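Local coordinates for uncharacterized protein (Bacteroides ovatus, PDB 4E6F) that is of unknown function but belongs to the DUF4468 family, whose members carry a domain with a TBP-like fold, at residues R12-V18 and R152-D157; F27-I33 and G106-L112; K70-G75 and Q98-C103. All coordinates share one frame; numbering follows the deposited sequence. Where two conformers were deposited one is given.

Contact 1 of 3, residues R12-V18 and R152-D157; sequences RYLVGAV and RRKTVD. With NO3 (nitrate ion), chain C.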
# COMPACT_ATOMS: atom_id res chain seq x y z
N ARG A 12 7.23 11.33 -9.22
CA ARG A 12 6.40 10.16 -8.89
C ARG A 12 5.19 10.53 -8.02
O ARG A 12 4.14 9.92 -8.14
CB ARG A 12 7.27 9.11 -8.12
CG ARG A 12 6.49 7.98 -7.39
CD ARG A 12 5.95 7.04 -8.43
NE ARG A 12 5.02 6.03 -7.94
CZ ARG A 12 3.70 6.09 -8.05
NH1 ARG A 12 3.11 7.21 -8.47
NH2 ARG A 12 2.95 5.05 -7.73
N TYR A 13 5.36 11.52 -7.15
CA TYR A 13 4.40 11.83 -6.09
C TYR A 13 3.36 12.91 -6.41
O TYR A 13 2.58 13.30 -5.52
CB TYR A 13 5.21 12.23 -4.85
CG TYR A 13 6.29 11.23 -4.52
CD1 TYR A 13 5.97 9.94 -4.10
CD2 TYR A 13 7.64 11.55 -4.66
CE1 TYR A 13 6.96 9.00 -3.80
CE2 TYR A 13 8.64 10.63 -4.37
CZ TYR A 13 8.30 9.34 -3.99
OH TYR A 13 9.30 8.44 -3.68
N LEU A 14 3.29 13.37 -7.64
CA LEU A 14 2.40 14.47 -7.97
C LEU A 14 1.02 13.96 -8.46
O LEU A 14 0.47 13.05 -7.83
CB LEU A 14 3.10 15.45 -8.95
CG LEU A 14 4.48 15.92 -8.45
CD1 LEU A 14 5.15 16.85 -9.46
CD2 LEU A 14 4.39 16.62 -7.08
N VAL A 15 0.43 14.56 -9.50
CA VAL A 15 -0.89 14.24 -10.05
C VAL A 15 -1.10 12.69 -10.17
O VAL A 15 -0.24 12.01 -10.75
CB VAL A 15 -1.03 14.93 -11.44
CG1 VAL A 15 -2.31 14.52 -12.16
CG2 VAL A 15 -0.97 16.46 -11.31
N GLY A 16 -2.17 12.17 -9.57
CA GLY A 16 -2.53 10.75 -9.63
C GLY A 16 -1.80 9.78 -8.71
O GLY A 16 -2.13 8.59 -8.70
N ALA A 17 -0.80 10.25 -7.93
CA ALA A 17 -0.03 9.34 -7.07
C ALA A 17 -0.86 8.78 -5.90
O ALA A 17 -0.50 7.72 -5.38
CB ALA A 17 1.18 10.06 -6.52
N VAL A 18 -1.90 9.51 -5.46
CA VAL A 18 -2.73 9.08 -4.31
C VAL A 18 -4.18 8.99 -4.81
O VAL A 18 -4.92 9.98 -4.76
CB VAL A 18 -2.57 10.04 -3.09
CG1 VAL A 18 -3.49 9.62 -1.94
CG2 VAL A 18 -1.12 10.10 -2.62
N ARG A 152 3.32 11.64 2.30
CA ARG A 152 2.90 11.27 0.95
C ARG A 152 3.99 10.43 0.25
O ARG A 152 3.67 9.38 -0.34
CB ARG A 152 2.55 12.51 0.15
CG ARG A 152 2.11 12.18 -1.28
CD ARG A 152 1.14 13.23 -1.80
NE ARG A 152 0.91 13.12 -3.25
CZ ARG A 152 -0.25 13.35 -3.84
NH1 ARG A 152 -1.34 13.56 -3.12
NH2 ARG A 152 -0.35 13.30 -5.17
N ARG A 153 5.27 10.86 0.31
CA ARG A 153 6.32 10.05 -0.32
C ARG A 153 6.38 8.64 0.24
O ARG A 153 6.47 7.67 -0.53
CB ARG A 153 7.71 10.68 -0.09
CG ARG A 153 7.99 11.91 -0.90
CD ARG A 153 9.49 12.20 -0.90
NE ARG A 153 9.76 13.58 -1.31
CZ ARG A 153 9.96 14.60 -0.47
NH1 ARG A 153 9.98 14.40 0.84
NH2 ARG A 153 10.17 15.82 -0.95
N LYS A 154 6.46 8.51 1.58
CA LYS A 154 6.68 7.20 2.17
C LYS A 154 5.46 6.29 2.00
O LYS A 154 5.64 5.08 1.87
CB LYS A 154 7.14 7.30 3.63
CG LYS A 154 8.51 7.99 3.77
CD LYS A 154 9.63 7.28 3.03
CE LYS A 154 11.00 7.82 3.37
NZ LYS A 154 11.44 8.91 2.45
N THR A 155 4.23 6.86 1.95
CA THR A 155 3.05 6.01 1.73
C THR A 155 3.01 5.54 0.27
O THR A 155 2.74 4.36 -0.00
CB THR A 155 1.74 6.69 2.14
OG1 THR A 155 1.88 7.15 3.49
CG2 THR A 155 0.54 5.73 2.05
N VAL A 156 3.29 6.44 -0.68
CA VAL A 156 3.35 6.06 -2.10
C VAL A 156 4.45 4.99 -2.29
O VAL A 156 4.21 3.99 -2.99
CB VAL A 156 3.55 7.29 -3.04
CG1 VAL A 156 3.87 6.86 -4.49
CG2 VAL A 156 2.31 8.19 -3.02
N ASP A 157 5.65 5.18 -1.68
CA ASP A 157 6.73 4.18 -1.79
C ASP A 157 6.27 2.83 -1.21
O ASP A 157 6.60 1.79 -1.78
CB ASP A 157 8.00 4.63 -1.05
CG ASP A 157 8.68 5.84 -1.68
OD1 ASP A 157 8.29 6.23 -2.80
OD2 ASP A 157 9.60 6.40 -1.03
N NO3 C . 10.73 12.05 3.55
O1 NO3 C . 10.84 13.25 3.73
O2 NO3 C . 10.48 11.57 2.47
O3 NO3 C . 10.87 11.24 4.59

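Contact 2 of 3, residues F27-I33 and G106-L112; sequences FSKEFQI and GNCLVEL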
# COMPACT_ATOMS: atom_id res chain seq x y z
N PHE A 27 -4.96 2.77 -3.01
CA PHE A 27 -3.91 2.51 -4.00
C PHE A 27 -4.27 1.22 -4.70
O PHE A 27 -4.77 0.31 -4.04
CB PHE A 27 -2.52 2.40 -3.33
CG PHE A 27 -2.03 3.67 -2.68
CD1 PHE A 27 -2.33 3.94 -1.35
CD2 PHE A 27 -1.28 4.59 -3.40
CE1 PHE A 27 -1.86 5.12 -0.74
CE2 PHE A 27 -0.81 5.77 -2.78
CZ PHE A 27 -1.11 6.02 -1.46
N SER A 28 -4.06 1.13 -6.00
CA SER A 28 -4.42 -0.12 -6.67
C SER A 28 -3.50 -0.43 -7.83
O SER A 28 -2.88 0.46 -8.43
CB SER A 28 -5.86 -0.07 -7.17
OG SER A 28 -6.02 0.93 -8.15
N LYS A 29 -3.43 -1.72 -8.15
CA LYS A 29 -2.67 -2.18 -9.29
C LYS A 29 -3.33 -3.41 -9.82
O LYS A 29 -3.72 -4.31 -9.06
CB LYS A 29 -1.20 -2.47 -8.94
CG LYS A 29 -0.28 -2.76 -10.17
CD LYS A 29 0.19 -1.51 -10.85
CE LYS A 29 1.34 -0.86 -10.13
NZ LYS A 29 1.67 0.47 -10.71
N GLU A 30 -3.45 -3.44 -11.15
CA GLU A 30 -3.98 -4.60 -11.83
C GLU A 30 -2.83 -5.42 -12.38
O GLU A 30 -1.80 -4.84 -12.82
CB GLU A 30 -4.91 -4.23 -13.00
CG GLU A 30 -6.26 -3.65 -12.58
CD GLU A 30 -7.13 -3.17 -13.72
OE1 GLU A 30 -6.60 -2.90 -14.83
OE2 GLU A 30 -8.36 -3.04 -13.51
N PHE A 31 -2.99 -6.73 -12.37
CA PHE A 31 -1.96 -7.63 -12.90
C PHE A 31 -2.60 -8.51 -13.94
O PHE A 31 -3.70 -9.05 -13.71
CB PHE A 31 -1.36 -8.50 -11.77
CG PHE A 31 -0.67 -7.67 -10.72
CD1 PHE A 31 -1.40 -7.07 -9.69
CD2 PHE A 31 0.70 -7.43 -10.79
CE1 PHE A 31 -0.77 -6.24 -8.76
CE2 PHE A 31 1.33 -6.62 -9.83
CZ PHE A 31 0.59 -6.01 -8.85
N GLN A 32 -1.92 -8.63 -15.10
CA GLN A 32 -2.37 -9.52 -16.17
C GLN A 32 -1.54 -10.77 -16.13
O GLN A 32 -0.33 -10.69 -16.38
CB GLN A 32 -2.21 -8.84 -17.54
CG GLN A 32 -3.05 -7.58 -17.74
CD GLN A 32 -4.49 -7.95 -18.04
OE1 GLN A 32 -4.80 -8.74 -18.96
NE2 GLN A 32 -5.40 -7.39 -17.28
N ILE A 33 -2.18 -11.91 -15.81
CA ILE A 33 -1.55 -13.23 -15.75
C ILE A 33 -2.42 -14.12 -16.63
O ILE A 33 -3.17 -14.98 -16.13
CB ILE A 33 -1.40 -13.73 -14.27
CG1 ILE A 33 -1.17 -12.57 -13.26
CG2 ILE A 33 -0.25 -14.66 -14.21
CD1 ILE A 33 -2.41 -12.20 -12.44
N GLY A 106 -7.27 -15.11 -15.36
CA GLY A 106 -6.24 -14.34 -16.06
C GLY A 106 -5.86 -12.98 -15.48
O GLY A 106 -4.99 -12.29 -16.06
N ASN A 107 -6.52 -12.55 -14.38
CA ASN A 107 -6.17 -11.23 -13.86
C ASN A 107 -6.35 -11.09 -12.35
O ASN A 107 -7.08 -11.87 -11.73
CB ASN A 107 -6.88 -10.11 -14.61
CG ASN A 107 -8.36 -10.11 -14.52
OD1 ASN A 107 -8.92 -9.70 -13.50
ND2 ASN A 107 -9.01 -10.50 -15.61
N CYS A 108 -5.67 -10.10 -11.78
CA CYS A 108 -5.70 -9.87 -10.34
C CYS A 108 -5.72 -8.39 -10.08
O CYS A 108 -4.93 -7.65 -10.68
CB CYS A 108 -4.48 -10.51 -9.68
SG CYS A 108 -4.51 -10.48 -7.88
N LEU A 109 -6.58 -7.95 -9.15
CA LEU A 109 -6.60 -6.55 -8.71
C LEU A 109 -6.13 -6.54 -7.28
O LEU A 109 -6.68 -7.28 -6.46
CB LEU A 109 -7.99 -5.91 -8.84
CG LEU A 109 -8.13 -4.47 -8.29
CD1 LEU A 109 -7.32 -3.47 -9.10
CD2 LEU A 109 -9.63 -4.05 -8.23
N VAL A 110 -5.15 -5.69 -6.94
CA VAL A 110 -4.67 -5.56 -5.57
C VAL A 110 -4.95 -4.13 -5.11
O VAL A 110 -4.54 -3.18 -5.80
CB VAL A 110 -3.18 -5.93 -5.39
CG1 VAL A 110 -2.73 -5.79 -3.92
CG2 VAL A 110 -2.89 -7.36 -5.90
N GLU A 111 -5.67 -3.98 -4.01
CA GLU A 111 -5.97 -2.68 -3.45
C GLU A 111 -5.42 -2.53 -2.05
O GLU A 111 -5.49 -3.47 -1.25
CB GLU A 111 -7.49 -2.45 -3.40
CG GLU A 111 -8.10 -2.39 -4.79
CD GLU A 111 -9.62 -2.40 -4.80
OE1 GLU A 111 -10.23 -3.41 -4.39
OE2 GLU A 111 -10.20 -1.37 -5.22
N LEU A 112 -4.88 -1.32 -1.76
CA LEU A 112 -4.39 -0.97 -0.43
C LEU A 112 -5.29 0.16 0.05
O LEU A 112 -5.32 1.23 -0.57
CB LEU A 112 -2.90 -0.58 -0.47
CG LEU A 112 -2.31 -0.14 0.85
CD1 LEU A 112 -2.14 -1.33 1.79
CD2 LEU A 112 -0.96 0.55 0.65
O HOH W 1 -5.27 -11.50 -18.69

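Contact 3 of 3, residues K70-G75 and Q98-C103; sequences KGTIAG and QITVTC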
# COMPACT_ATOMS: atom_id res chain seq x y z
N LYS A 70 -15.53 -16.66 -5.20
CA LYS A 70 -15.49 -15.27 -5.69
C LYS A 70 -14.08 -14.74 -5.89
O LYS A 70 -13.94 -13.63 -6.40
CB LYS A 70 -16.23 -14.34 -4.75
CG LYS A 70 -17.71 -14.54 -4.75
CD LYS A 70 -18.33 -13.49 -3.88
CE LYS A 70 -19.82 -13.71 -3.75
NZ LYS A 70 -20.41 -12.72 -2.82
N GLY A 71 -13.08 -15.53 -5.52
CA GLY A 71 -11.67 -15.19 -5.65
C GLY A 71 -11.28 -13.92 -4.92
O GLY A 71 -10.38 -13.22 -5.37
N THR A 72 -11.95 -13.62 -3.77
CA THR A 72 -11.65 -12.42 -2.99
C THR A 72 -10.91 -12.77 -1.71
O THR A 72 -11.21 -13.78 -1.06
CB THR A 72 -12.90 -11.57 -2.67
OG1 THR A 72 -13.96 -12.39 -2.17
CG2 THR A 72 -13.38 -10.75 -3.87
N ILE A 73 -9.91 -11.94 -1.36
CA ILE A 73 -9.10 -12.14 -0.17
C ILE A 73 -8.90 -10.79 0.48
O ILE A 73 -8.59 -9.83 -0.24
CB ILE A 73 -7.71 -12.75 -0.53
CG1 ILE A 73 -7.83 -13.94 -1.51
CG2 ILE A 73 -6.91 -13.13 0.73
CD1 ILE A 73 -6.53 -14.11 -2.32
N ALA A 74 -9.01 -10.71 1.79
CA ALA A 74 -8.67 -9.46 2.45
C ALA A 74 -7.87 -9.73 3.70
O ALA A 74 -8.15 -10.68 4.44
CB ALA A 74 -9.90 -8.64 2.79
N GLY A 75 -6.91 -8.86 3.95
CA GLY A 75 -6.10 -8.96 5.16
C GLY A 75 -5.91 -7.60 5.76
O GLY A 75 -6.13 -6.57 5.10
N GLN A 98 -5.67 -2.13 5.06
CA GLN A 98 -6.28 -3.35 4.59
C GLN A 98 -5.77 -3.62 3.19
O GLN A 98 -5.62 -2.69 2.39
CB GLN A 98 -7.81 -3.22 4.60
CG GLN A 98 -8.52 -4.47 4.06
CD GLN A 98 -10.02 -4.43 4.28
OE1 GLN A 98 -10.50 -4.04 5.36
NE2 GLN A 98 -10.77 -4.87 3.26
N ILE A 99 -5.44 -4.89 2.91
CA ILE A 99 -5.07 -5.34 1.56
C ILE A 99 -6.28 -6.09 1.04
O ILE A 99 -6.71 -7.04 1.69
CB ILE A 99 -3.82 -6.26 1.52
CG1 ILE A 99 -2.67 -5.68 2.33
CG2 ILE A 99 -3.41 -6.53 0.04
CD1 ILE A 99 -1.46 -6.69 2.47
N THR A 100 -6.79 -5.72 -0.14
CA THR A 100 -7.95 -6.38 -0.73
C THR A 100 -7.54 -6.89 -2.09
O THR A 100 -7.10 -6.09 -2.93
CB THR A 100 -9.12 -5.43 -0.81
OG1 THR A 100 -9.44 -5.02 0.53
CG2 THR A 100 -10.36 -6.06 -1.50
N VAL A 101 -7.69 -8.19 -2.33
CA VAL A 101 -7.29 -8.82 -3.60
C VAL A 101 -8.50 -9.45 -4.24
O VAL A 101 -9.25 -10.17 -3.57
CB VAL A 101 -6.17 -9.88 -3.36
CG1 VAL A 101 -5.84 -10.63 -4.65
CG2 VAL A 101 -4.93 -9.20 -2.80
N THR A 102 -8.70 -9.16 -5.55
CA THR A 102 -9.82 -9.70 -6.32
C THR A 102 -9.22 -10.48 -7.51
O THR A 102 -8.51 -9.88 -8.34
CB THR A 102 -10.74 -8.56 -6.78
OG1 THR A 102 -11.17 -7.80 -5.64
CG2 THR A 102 -11.98 -9.09 -7.54
N CYS A 103 -9.47 -11.77 -7.55
CA CYS A 103 -8.95 -12.69 -8.58
C CYS A 103 -10.05 -13.07 -9.54
O CYS A 103 -11.15 -13.44 -9.13
CB CYS A 103 -8.35 -13.94 -7.94
SG CYS A 103 -7.21 -13.62 -6.56
O HOH W 2 -13.60 -12.28 -8.64

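Contact 1 of 3, residues R12-V18 and R152-D157
The phenol ring of Tyr13 is held between two arginine side chains, with a valine and a carboxylate at its rim. Over one face sits CG of Arg153, 3.8 Å from the ring centroid and only 12° off the normal, a CH-pi contact; over the other lies CG of neighbouring Arg12, offset toward the rim. At the edge, CB of Val156 and OD1 of Asp157 lie in the ring plane, and Tyr13 OH donates to Asp157 OD1 over 2.6 Å, entering on the syn lone pair of that oxygen. With chi2 bent to 72°, the Arg12 chain folds back so that its guanidinium lies flat on Val156, CG1 being 3.6 Å from CZ; its charge is paired with Asp160.

Arg152 works edge-on. CG anti to the backbone N (chi1 179°) and an extended chain carry its guanidinium from helix 149-169 to the turn at Leu14-Ala17, a type II beta turn. NE and NH2 converge side-on upon Tyr13 O, at 2.8 Å from NE and 3.0 Å from NH2, and NH2 adds a weak bond to Leu14 O. One guanidinium face carries Val18 CG2, while NH1 is salt-bridged to Asp133. A leucine in place of Arg152 would probably leave the Tyr13 carbonyl without either donor and Asp133 without its charged mate.

Arg153 pairs with Asp10. Lys154 NZ donates to a nitrate, probably from the crystallisation liquor, to which Arg153 NH1 adds a weak bond. Polar bonds and apolar packing on Val156 thus together join the N-terminal loop to the helix.

Contact 2 of 3, residues F27-I33 and G106-L112
Phe27 and Leu112 lie side by side and point the same way, their CB atoms 4.1 Å apart on the sheet face that also carries Lys29, Phe31, Cys108 and Val110. Farther along this face the Phe31 side chain slants across Val110: its CE1 comes to 3.7 Å from Val110 CG2, while Cys108 O lies at the ring edge, in plane. Phe31 CG stands anti to the carbonyl carbon (chi1 -62°), which turns the CE1 side of the ring diagonally toward Val110. At the end of the pairing, Ile33 in one of two conformers brings CD1 near Cys108 CB.

The strand residues of this face alternate with those of the other along strands 24-32 and 107-119, antiparallel neighbours in the sheet of the TBP-like domain. The short segments run at 169° to each other. Phe27-Leu112, Lys29-Val110 and Phe31-Cys108 are hydrogen-bonded pairs, each joined by two backbone bonds, among them Phe31 N to Cys108 O at 2.7 Å. Helix 149-169 covers part of the face, with Phe27 against Ala159 and Phe31 against Val166, and helix 38-54 meets Cys108 through Ile41 and Met45.

On the other face, in the conformer described, Glu30 CG lies 3.6 Å from Leu109 CD1. Ser28 CB approaches Glu111 CG at 4.0 Å. Gln32 and Asn107 run alongside with amide planes only 19° apart, Gln32 NE2 coming near Asn107 CB. A water donates to both Gln32 OE1 and Gly106 O, spanning the two segments where Gly106, with its positive phi, leads into strand 107-119; the same Gly106 O also accepts from Ile33 N over 2.8 Å, the donor lying well above the carbonyl plane.

Contact 3 of 3, residues K70-G75 and Q98-C103
In the beta hairpin of strands 72-85 and 90-104, Cys103 N donates to Gly71 O at the end where the first strand begins. Gly71 and Thr72 also form a G1 beta bulge opposite Asp67, and Gly71, at positive phi, comes so close to Cys103 O that a CB there would clash with it. Cys103 SG, placed anti to the carbonyl carbon (chi1 -48°), lies 3.4 Å from Gly71 O. Nearby, one water donates to both Lys70 O and Cys103 O, bridging the turn and strand 90-104.

The antiparallel pairing is regular from there, the short strand axes 4.7 Å apart: Ile73-Val101 and Gly75-Ile99 each share two backbone bonds, Val101 N to Ile73 O being 2.8 Å long and nearly straight at 171°. On their side of the sheet of the TBP-like domain, Ile73 CD1 reaches Val101 CG1 at 4.2 Å, and helix 38-54 covers both through Met45 and Met49. On the other side Thr72 and Thr102 stand alongside each other. The extended Gln98 chain lays CG 3.3 Å from Gly75 O and NE2 near Ala74 CB; that NE2 donates to Thr100 OG1, which is also bonded to Glu113.

Contacts 2 and 3 belong to one sheet and have centres about 10 Å apart: strands 90-104 and 107-119 are neighbours in it, so the strand pairings run on in the order 24-32, 107-119, 90-104, 72-85. Leu109 N to Thr102 O and Glu111 N to Thr100 O, both probable hydrogen bonds, join the two contacts, and Cys108 packs on Val101. Contact 1 lies about 18 Å, centre to centre, from contact 2 and meets it where Phe27 packs on Ala17 and Thr155; its centre is about 23 Å from that of contact 3, across the chain's centre. Along the sequence, contact 1 encloses contact 2, which encloses contact 3; contact 1 itself brings the N-terminal loop and helix 149-169 together beside the sheet.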